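Long-range contacts in putative immunoglobulin A1 protease (Bacteroides ovatus, PDB 3N6Z), which is a putative immunoglobulin A1 protease, so probably a peptide-bond hydrolase, built as a right-handed parallel beta-solenoid: residues A[117-122]-A[143-148]; A[201-206]-A[234-239]. All blocks are in the same frame, centred on the assembly; numbering follows the deposited sequence.

Contact 1. Residues A[117-122]-A[143-148]; sequences GDYPSF and ARQGIG. With SO4 (sulfate ion), chain B.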
ATOM      1  N   GLY A 117      -5.947  14.029  10.753  1.00 11.30           N
ATOM      2  CA  GLY A 117      -4.538  14.025  11.169  1.00 11.65           C
ATOM      3  C   GLY A 117      -3.600  13.964   9.995  1.00 11.41           C
ATOM      4  O   GLY A 117      -4.010  13.993   8.841  1.00 12.31           O
ATOM      5  N   ASP A 118      -2.312  13.908  10.303  1.00 10.17           N
ATOM      6  CA  ASP A 118      -1.299  13.818   9.269  0.50 11.80           C
ATOM      7  C   ASP A 118      -1.276  12.421   8.661  1.00  9.15           C
ATOM      8  O   ASP A 118      -1.286  11.428   9.384  1.00  9.71           O
ATOM      9  CB  ASP A 118       0.083  14.133   9.834  0.50 13.66           C
ATOM     10  CG  ASP A 118       0.270  15.588  10.147  0.50 16.00           C
ATOM     11  OD1 ASP A 118      -0.526  16.396   9.657  0.50 15.86           O
ATOM     12  OD2 ASP A 118       1.238  15.924  10.844  0.50 16.46           O
ATOM     13  N   TYR A 119      -1.195  12.362   7.341  1.00  9.57           N
ATOM     14  CA  TYR A 119      -1.125  11.113   6.577  1.00  8.86           C
ATOM     15  C   TYR A 119      -2.137  10.071   7.035  1.00  8.07           C
ATOM     16  O   TYR A 119      -1.775   8.980   7.483  1.00  8.79           O
ATOM     17  CB  TYR A 119       0.309  10.557   6.574  1.00  9.58           C
ATOM     18  CG  TYR A 119       1.270  11.434   5.869  1.00 10.71           C
ATOM     19  CD1 TYR A 119       1.198  11.584   4.482  1.00 11.95           C
ATOM     20  CD2 TYR A 119       2.248  12.126   6.550  1.00 13.66           C
ATOM     21  CE1 TYR A 119       2.076  12.414   3.802  1.00 14.23           C
ATOM     22  CE2 TYR A 119       3.127  12.984   5.871  1.00 14.62           C
ATOM     23  CZ  TYR A 119       3.050  13.108   4.504  1.00 15.29           C
ATOM     24  OH  TYR A 119       3.922  13.940   3.840  1.00 17.76           O
ATOM     25  N   PRO A 120      -3.432  10.380   6.863  1.00  8.24           N
ATOM     26  CA  PRO A 120      -4.459   9.403   7.228  1.00  8.08           C
ATOM     27  C   PRO A 120      -4.229   8.050   6.539  1.00  7.71           C
ATOM     28  O   PRO A 120      -4.135   7.982   5.316  1.00 10.04           O
ATOM     29  CB  PRO A 120      -5.764  10.058   6.761  1.00  9.01           C
ATOM     30  CG  PRO A 120      -5.475  11.489   6.611  1.00 10.90           C
ATOM     31  CD  PRO A 120      -4.013  11.634   6.344  1.00  8.56           C
ATOM     32  N   SER A 121      -4.162   7.005   7.349  1.00  7.26           N
ATOM     33  CA  SER A 121      -3.697   5.687   7.023  1.00  6.97           C
ATOM     34  C   SER A 121      -3.428   4.966   8.342  1.00  6.53           C
ATOM     35  O   SER A 121      -3.502   5.564   9.424  1.00  7.65           O
ATOM     36  CB  SER A 121      -2.387   5.726   6.214  1.00  7.25           C
ATOM     37  OG  SER A 121      -1.323   6.277   6.964  1.00  7.71           O
ATOM     38  N   PHE A 122      -3.058   3.677   8.274  1.00  6.85           N
ATOM     39  CA  PHE A 122      -2.788   2.957   9.493  1.00  6.36           C
ATOM     40  C   PHE A 122      -1.493   3.486  10.146  1.00  7.38           C
ATOM     41  O   PHE A 122      -1.523   3.939  11.295  1.00  7.21           O
ATOM     42  CB  PHE A 122      -2.754   1.435   9.249  1.00  7.46           C
ATOM     43  CG  PHE A 122      -2.820   0.625  10.515  1.00  7.11           C
ATOM     44  CD1 PHE A 122      -4.008   0.458  11.211  1.00  7.96           C
ATOM     45  CD2 PHE A 122      -1.694   0.016  10.999  1.00  8.34           C
ATOM     46  CE1 PHE A 122      -4.066  -0.290  12.396  1.00  8.78           C
ATOM     47  CE2 PHE A 122      -1.755  -0.751  12.158  1.00  9.81           C
ATOM     48  CZ  PHE A 122      -2.948  -0.907  12.829  1.00  9.17           C
ATOM     49  N   ALA A 143      -7.953  15.437   1.890  1.00 13.25           N
ATOM     50  CA  ALA A 143      -8.087  16.518   0.891  1.00 13.76           C
ATOM     51  C   ALA A 143      -6.779  17.227   0.629  1.00 12.87           C
ATOM     52  O   ALA A 143      -6.729  18.117  -0.203  1.00 14.38           O
ATOM     53  CB  ALA A 143      -9.124  17.555   1.364  1.00 16.49           C
ATOM     54  N   ARG A 144      -5.730  16.857   1.342  1.00 12.03           N
ATOM     55  CA  ARG A 144      -4.462  17.604   1.345  1.00 12.68           C
ATOM     56  C   ARG A 144      -3.183  16.816   1.074  1.00  9.89           C
ATOM     57  O   ARG A 144      -2.181  17.400   0.651  1.00 12.32           O
ATOM     58  CB  ARG A 144      -4.286  18.295   2.714  1.00 16.65           C
ATOM     59  CG  ARG A 144      -5.513  19.034   3.211  1.00 23.53           C
ATOM     60  CD  ARG A 144      -5.902  20.221   2.347  1.00 28.33           C
ATOM     61  NE  ARG A 144      -7.168  20.740   2.880  1.00 32.21           N
ATOM     62  CZ  ARG A 144      -8.143  21.307   2.164  1.00 35.50           C
ATOM     63  NH1 ARG A 144      -8.023  21.502   0.843  1.00 35.71           N
ATOM     64  NH2 ARG A 144      -9.255  21.694   2.792  1.00 35.01           N
ATOM     65  N   GLN A 145      -3.193  15.507   1.349  1.00 10.54           N
ATOM     66  CA  GLN A 145      -1.975  14.694   1.342  1.00  9.87           C
ATOM     67  C   GLN A 145      -2.157  13.422   0.537  1.00  9.08           C
ATOM     68  O   GLN A 145      -3.279  12.940   0.312  1.00  9.53           O
ATOM     69  CB  GLN A 145      -1.525  14.335   2.754  1.00  9.95           C
ATOM     70  CG  GLN A 145      -1.175  15.549   3.597  1.00 10.94           C
ATOM     71  CD  GLN A 145      -0.777  15.158   4.988  1.00  9.82           C
ATOM     72  OE1 GLN A 145      -1.572  14.570   5.715  1.00 12.17           O
ATOM     73  NE2 GLN A 145       0.461  15.445   5.364  1.00 15.15           N
ATOM     74  N   GLY A 146      -1.019  12.884   0.123  1.00  8.79           N
ATOM     75  CA  GLY A 146      -0.968  11.617  -0.583  1.00  9.84           C
ATOM     76  C   GLY A 146      -0.942  10.452   0.381  1.00 10.39           C
ATOM     77  O   GLY A 146      -0.111  10.417   1.312  1.00 12.44           O
ATOM     78  N   ILE A 147      -1.840   9.500   0.168  1.00  8.56           N
ATOM     79  CA  ILE A 147      -2.065   8.435   1.145  1.00  8.45           C
ATOM     80  C   ILE A 147      -2.384   7.090   0.490  1.00  8.36           C
ATOM     81  O   ILE A 147      -2.648   7.007  -0.692  1.00  9.07           O
ATOM     82  CB  ILE A 147      -3.159   8.798   2.154  1.00  8.66           C
ATOM     83  CG1 ILE A 147      -4.539   8.934   1.471  1.00 10.10           C
ATOM     84  CG2 ILE A 147      -2.797  10.023   3.001  1.00 11.27           C
ATOM     85  CD1 ILE A 147      -5.703   9.068   2.431  1.00 11.04           C
ATOM     86  N   GLY A 148      -2.285   6.055   1.307  1.00  7.43           N
ATOM     87  CA  GLY A 148      -2.759   4.715   1.047  1.00  7.91           C
ATOM     88  C   GLY A 148      -3.356   4.127   2.304  1.00  6.47           C
ATOM     89  O   GLY A 148      -3.265   4.715   3.368  1.00  8.59           O
TER
HETATM   90  S   SO4 B   1      -8.522  21.583   6.533  0.50 14.44           S
HETATM   91  O1  SO4 B   1      -7.507  22.518   7.066  0.50 13.79           O
HETATM   92  O2  SO4 B   1      -9.518  22.387   5.805  0.50 16.28           O
HETATM   93  O3  SO4 B   1      -7.917  20.599   5.607  0.50 16.97           O
HETATM   94  O4  SO4 B   1      -9.152  20.898   7.673  0.50 15.73           O
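Tyr119 and Ile147 come within 6.1 Å, CA to CA, where the irregular loop 117-122 passes the start of strand 147-148, and the side chain of Gln145 spans the gap. Its CG lies beside the backbone N (chi1 -62°) and the chain then runs extended, which carries the amide to Tyr119. OE1 accepts the backbone N-H of Tyr119 at 2.8 Å in a nearly straight bond (164°). The same amide lies over the Tyr119 ring, planes 24° apart, with NE2 3.5 Å above the ring centre; glutamine suits the place by offering both an acceptor and a flat face. The ring edge meets Gly146 O, 3.6 Å from Tyr119 CD1, and Tyr119 OH bonds to a glycerol. Without the ring, as with an alanine here, the Gln145 amide is likely to lose the surface it lies on and turn more freely. Pro120 CD rests on Ile147 CG2 at 3.9 Å. Ser121 OG turns back to Tyr119 O, 2.8 Å away, and takes the N-H of Gly124. Arg144 NE holds O3 of a sulfate, probably from the crystallisation liquor, at 2.8 Å. One straight bond and one face contact thus fix the amide's rotation, whereas Pro120 O is buried without a partner.

Contact 2. Residues A[201-206]-A[234-239]; sequences IKNCYS and IENCYA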
ATOM      1  N   ILE A 201       7.464  -3.195  -1.705  1.00  8.25           N
ATOM      2  CA  ILE A 201       6.164  -3.842  -1.533  1.00  6.70           C
ATOM      3  C   ILE A 201       6.228  -5.157  -2.288  1.00  6.72           C
ATOM      4  O   ILE A 201       6.530  -5.172  -3.479  1.00  8.26           O
ATOM      5  CB  ILE A 201       4.991  -2.971  -2.032  1.00  7.72           C
ATOM      6  CG1 ILE A 201       5.060  -1.571  -1.413  1.00  7.72           C
ATOM      7  CG2 ILE A 201       3.635  -3.637  -1.755  1.00  8.50           C
ATOM      8  CD1 ILE A 201       4.093  -0.524  -1.991  1.00  9.29           C
ATOM      9  N   LYS A 202       5.955  -6.269  -1.605  1.00  7.85           N
ATOM     10  CA  LYS A 202       6.126  -7.599  -2.179  0.60  7.40           C
ATOM     11  C   LYS A 202       4.993  -8.533  -1.770  1.00  7.34           C
ATOM     12  O   LYS A 202       4.647  -8.582  -0.585  1.00  8.51           O
ATOM     13  CB  LYS A 202       7.462  -8.187  -1.713  0.60  8.21           C
ATOM     14  CG  LYS A 202       7.756  -9.613  -2.223  0.60 11.11           C
ATOM     15  CD  LYS A 202       9.093 -10.148  -1.752  0.60 13.58           C
ATOM     16  CE  LYS A 202       9.346 -11.526  -2.345  0.60 18.66           C
ATOM     17  NZ  LYS A 202       9.387 -11.484  -3.847  0.60 22.54           N
ATOM     18  N   ASN A 203       4.470  -9.314  -2.724  1.00  7.80           N
ATOM     19  CA  ASN A 203       3.439 -10.293  -2.443  1.00  7.81           C
ATOM     20  C   ASN A 203       2.214  -9.642  -1.765  1.00  8.04           C
ATOM     21  O   ASN A 203       1.759 -10.073  -0.704  1.00  9.13           O
ATOM     22  CB  ASN A 203       3.988 -11.482  -1.624  1.00  8.78           C
ATOM     23  CG  ASN A 203       4.636 -12.545  -2.510  1.00 12.50           C
ATOM     24  OD1 ASN A 203       4.084 -12.933  -3.565  1.00 13.07           O
ATOM     25  ND2 ASN A 203       5.812 -12.990  -2.105  1.00 16.28           N
ATOM     26  N   CYS A 204       1.705  -8.621  -2.431  1.00  7.89           N
ATOM     27  CA  CYS A 204       0.522  -7.893  -1.981  1.00  8.10           C
ATOM     28  C   CYS A 204      -0.499  -7.738  -3.074  1.00  7.48           C
ATOM     29  O   CYS A 204      -0.189  -7.748  -4.250  1.00  8.26           O
ATOM     30  CB  CYS A 204       0.868  -6.474  -1.477  1.00  8.49           C
ATOM     31  SG  CYS A 204       1.932  -6.447  -0.003  1.00  8.55           S
ATOM     32  N   TYR A 205      -1.753  -7.603  -2.694  1.00  8.01           N
ATOM     33  CA  TYR A 205      -2.791  -7.202  -3.635  1.00  8.24           C
ATOM     34  C   TYR A 205      -3.732  -6.170  -3.008  1.00  7.99           C
ATOM     35  O   TYR A 205      -3.782  -5.985  -1.784  1.00  7.91           O
ATOM     36  CB  TYR A 205      -3.589  -8.416  -4.164  1.00  9.84           C
ATOM     37  CG  TYR A 205      -4.522  -9.086  -3.185  1.00  8.95           C
ATOM     38  CD1 TYR A 205      -4.072 -10.109  -2.377  1.00  8.72           C
ATOM     39  CD2 TYR A 205      -5.861  -8.721  -3.088  1.00  9.56           C
ATOM     40  CE1 TYR A 205      -4.928 -10.756  -1.477  1.00  9.42           C
ATOM     41  CE2 TYR A 205      -6.741  -9.379  -2.224  1.00  9.58           C
ATOM     42  CZ  TYR A 205      -6.269 -10.396  -1.405  1.00  8.75           C
ATOM     43  OH  TYR A 205      -7.112 -11.050  -0.506  1.00 11.53           O
ATOM     44  N   SER A 206      -4.484  -5.504  -3.870  1.00  8.09           N
ATOM     45  CA  SER A 206      -5.544  -4.629  -3.430  1.00  8.05           C
ATOM     46  C   SER A 206      -6.732  -4.685  -4.358  1.00  7.97           C
ATOM     47  O   SER A 206      -6.565  -4.808  -5.578  1.00  9.23           O
ATOM     48  CB  SER A 206      -5.048  -3.193  -3.346  1.00  9.61           C
ATOM     49  OG  SER A 206      -6.013  -2.296  -2.831  1.00  9.64           O
ATOM     50  N   ILE A 234       8.685  -2.896  -6.417  1.00  8.48           N
ATOM     51  CA  ILE A 234       7.409  -3.566  -6.222  1.00  7.04           C
ATOM     52  C   ILE A 234       7.538  -4.915  -6.943  1.00  7.56           C
ATOM     53  O   ILE A 234       7.899  -4.952  -8.132  1.00  9.66           O
ATOM     54  CB  ILE A 234       6.220  -2.757  -6.772  1.00  8.19           C
ATOM     55  CG1 ILE A 234       6.074  -1.442  -5.976  1.00  8.64           C
ATOM     56  CG2 ILE A 234       4.919  -3.589  -6.772  1.00  9.89           C
ATOM     57  CD1 ILE A 234       5.098  -0.412  -6.587  1.00 10.48           C
ATOM     58  N   GLU A 235       7.205  -6.009  -6.254  1.00  8.39           N
ATOM     59  CA  GLU A 235       7.365  -7.369  -6.769  0.70  9.65           C
ATOM     60  C   GLU A 235       6.165  -8.226  -6.365  1.00  8.32           C
ATOM     61  O   GLU A 235       5.743  -8.152  -5.228  1.00  7.80           O
ATOM     62  CB  GLU A 235       8.674  -7.906  -6.154  0.70 13.37           C
ATOM     63  CG  GLU A 235       9.108  -9.250  -6.464  0.70 21.25           C
ATOM     64  CD  GLU A 235      10.600  -9.349  -6.155  0.70 25.11           C
ATOM     65  OE1 GLU A 235      10.948  -9.515  -4.984  0.70 22.96           O
ATOM     66  OE2 GLU A 235      11.412  -9.156  -7.083  0.70 33.40           O
ATOM     67  N   ASN A 236       5.678  -9.071  -7.260  1.00  7.97           N
ATOM     68  CA  ASN A 236       4.621 -10.015  -6.948  0.60  7.97           C
ATOM     69  C   ASN A 236       3.391  -9.320  -6.376  1.00  7.42           C
ATOM     70  O   ASN A 236       2.823  -9.723  -5.368  1.00  8.24           O
ATOM     71  CB  ASN A 236       5.119 -11.140  -6.046  0.60  8.88           C
ATOM     72  CG  ASN A 236       6.442 -11.783  -6.527  0.60  9.91           C
ATOM     73  OD1 ASN A 236       7.283 -12.104  -5.721  0.60 17.88           O
ATOM     74  ND2 ASN A 236       6.604 -11.965  -7.811  0.60 15.10           N
ATOM     75  N   CYS A 237       2.977  -8.248  -7.037  1.00  7.59           N
ATOM     76  CA  CYS A 237       1.765  -7.526  -6.630  1.00  8.01           C
ATOM     77  C   CYS A 237       0.774  -7.422  -7.758  1.00  8.00           C
ATOM     78  O   CYS A 237       1.145  -7.354  -8.925  1.00  8.28           O
ATOM     79  CB  CYS A 237       2.072  -6.109  -6.146  1.00  7.66           C
ATOM     80  SG  CYS A 237       3.057  -6.038  -4.627  1.00  8.45           S
ATOM     81  N   TYR A 238      -0.507  -7.367  -7.411  1.00  7.73           N
ATOM     82  CA  TYR A 238      -1.561  -7.033  -8.365  1.00  7.54           C
ATOM     83  C   TYR A 238      -2.672  -6.253  -7.704  1.00  7.53           C
ATOM     84  O   TYR A 238      -2.827  -6.296  -6.484  1.00  7.57           O
ATOM     85  CB  TYR A 238      -2.067  -8.289  -9.117  1.00  9.53           C
ATOM     86  CG  TYR A 238      -3.323  -8.945  -8.620  1.00  8.72           C
ATOM     87  CD1 TYR A 238      -3.312  -9.850  -7.557  1.00  9.11           C
ATOM     88  CD2 TYR A 238      -4.545  -8.668  -9.217  1.00  8.57           C
ATOM     89  CE1 TYR A 238      -4.496 -10.467  -7.121  1.00  9.57           C
ATOM     90  CE2 TYR A 238      -5.717  -9.278  -8.800  1.00  9.81           C
ATOM     91  CZ  TYR A 238      -5.700 -10.165  -7.738  1.00 10.01           C
ATOM     92  OH  TYR A 238      -6.874 -10.763  -7.355  1.00 12.32           O
ATOM     93  N   ALA A 239      -3.467  -5.576  -8.522  1.00  7.50           N
ATOM     94  CA  ALA A 239      -4.600  -4.817  -8.041  1.00  8.43           C
ATOM     95  C   ALA A 239      -5.782  -4.971  -8.971  1.00  8.43           C
ATOM     96  O   ALA A 239      -5.620  -5.172 -10.175  1.00  8.66           O
ATOM     97  CB  ALA A 239      -4.239  -3.326  -7.874  1.00  9.89           C
TER
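Lys202 and Glu235 lie side by side on neighbouring parallel strands and point the same way. Both run out with CG anti to the backbone N, and the lysine bends only at its last torsion, chi4 61°, which swings NZ across to the other chain. There NZ forms a salt bridge with Glu235 OE1 at 2.8 Å, reaching it from above the carboxylate plane, and donates to Asn236 OD1 at 2.9 Å. Lysine suits the site by its reach: in the conformers described, one ammonium serves two acceptors on consecutive residues, though all three side chains have alternates that may pair differently.

Asn203 and Asn236 occupy equivalent corners with left-handed backbone angles, a conformation asparagine tolerates well. Their side chains run alongside, with Asn203 OD1 3.2 Å from Asn236 CB. Asparagines aligned at successive turns recall the asparagine stacks of parallel beta-helices, but these two amides are turned differently and each oxygen has another donor, Trp349 NE1 for Asn203 and Lys202 for Asn236. The corners join two faces of the solenoid, each residue above its counterpart one coil on.

Beyond the corner, Cys204 and Cys237 share one rotamer, with SG beside the backbone N, and Cys204 CB touches Cys237 SG at 3.9 Å; a small, weakly polar side chain fits this buried row. Ile201 CG2 meets the same sulfur at 3.8 Å. On the other face, Tyr205 and Tyr238 lie side by side, their ring planes near parallel (22°) but slid until the centroids are 6.0 Å apart. Tyr205 has CG between its backbone N and carbonyl carbon, whereas Tyr238 is twisted off the usual values (chi1 98°), and Tyr238 CD1 touches Tyr205 CB at 3.7 Å. Tyrosine's long ring carries a hydroxyl to Ser362 from Tyr205 and to Pro357 O from Tyr238. One residue on, Ser206 N donates to Tyr238 O, continuing the parallel ladder.

From the N terminus the chain first enters contact 1 at 117-122, passes through strands 125-131, 133-136 and 138-141, and closes that loop at 143-148. Contact 2 opens only afterwards, at 201-206, and closes one coil later at 234-239 after a further run of strands with no helix. The two loops are therefore in series, neither nesting nor crossing. Contact 1 joins a connecting loop to strand 147-148, an outermost strand of its five-stranded sheet, whereas contact 2 lies inside the stack, pairing consecutive coils through two sheets and the corner between them. Their centres are 21 Å apart and their nearest atoms about 9 Å, so they do not touch.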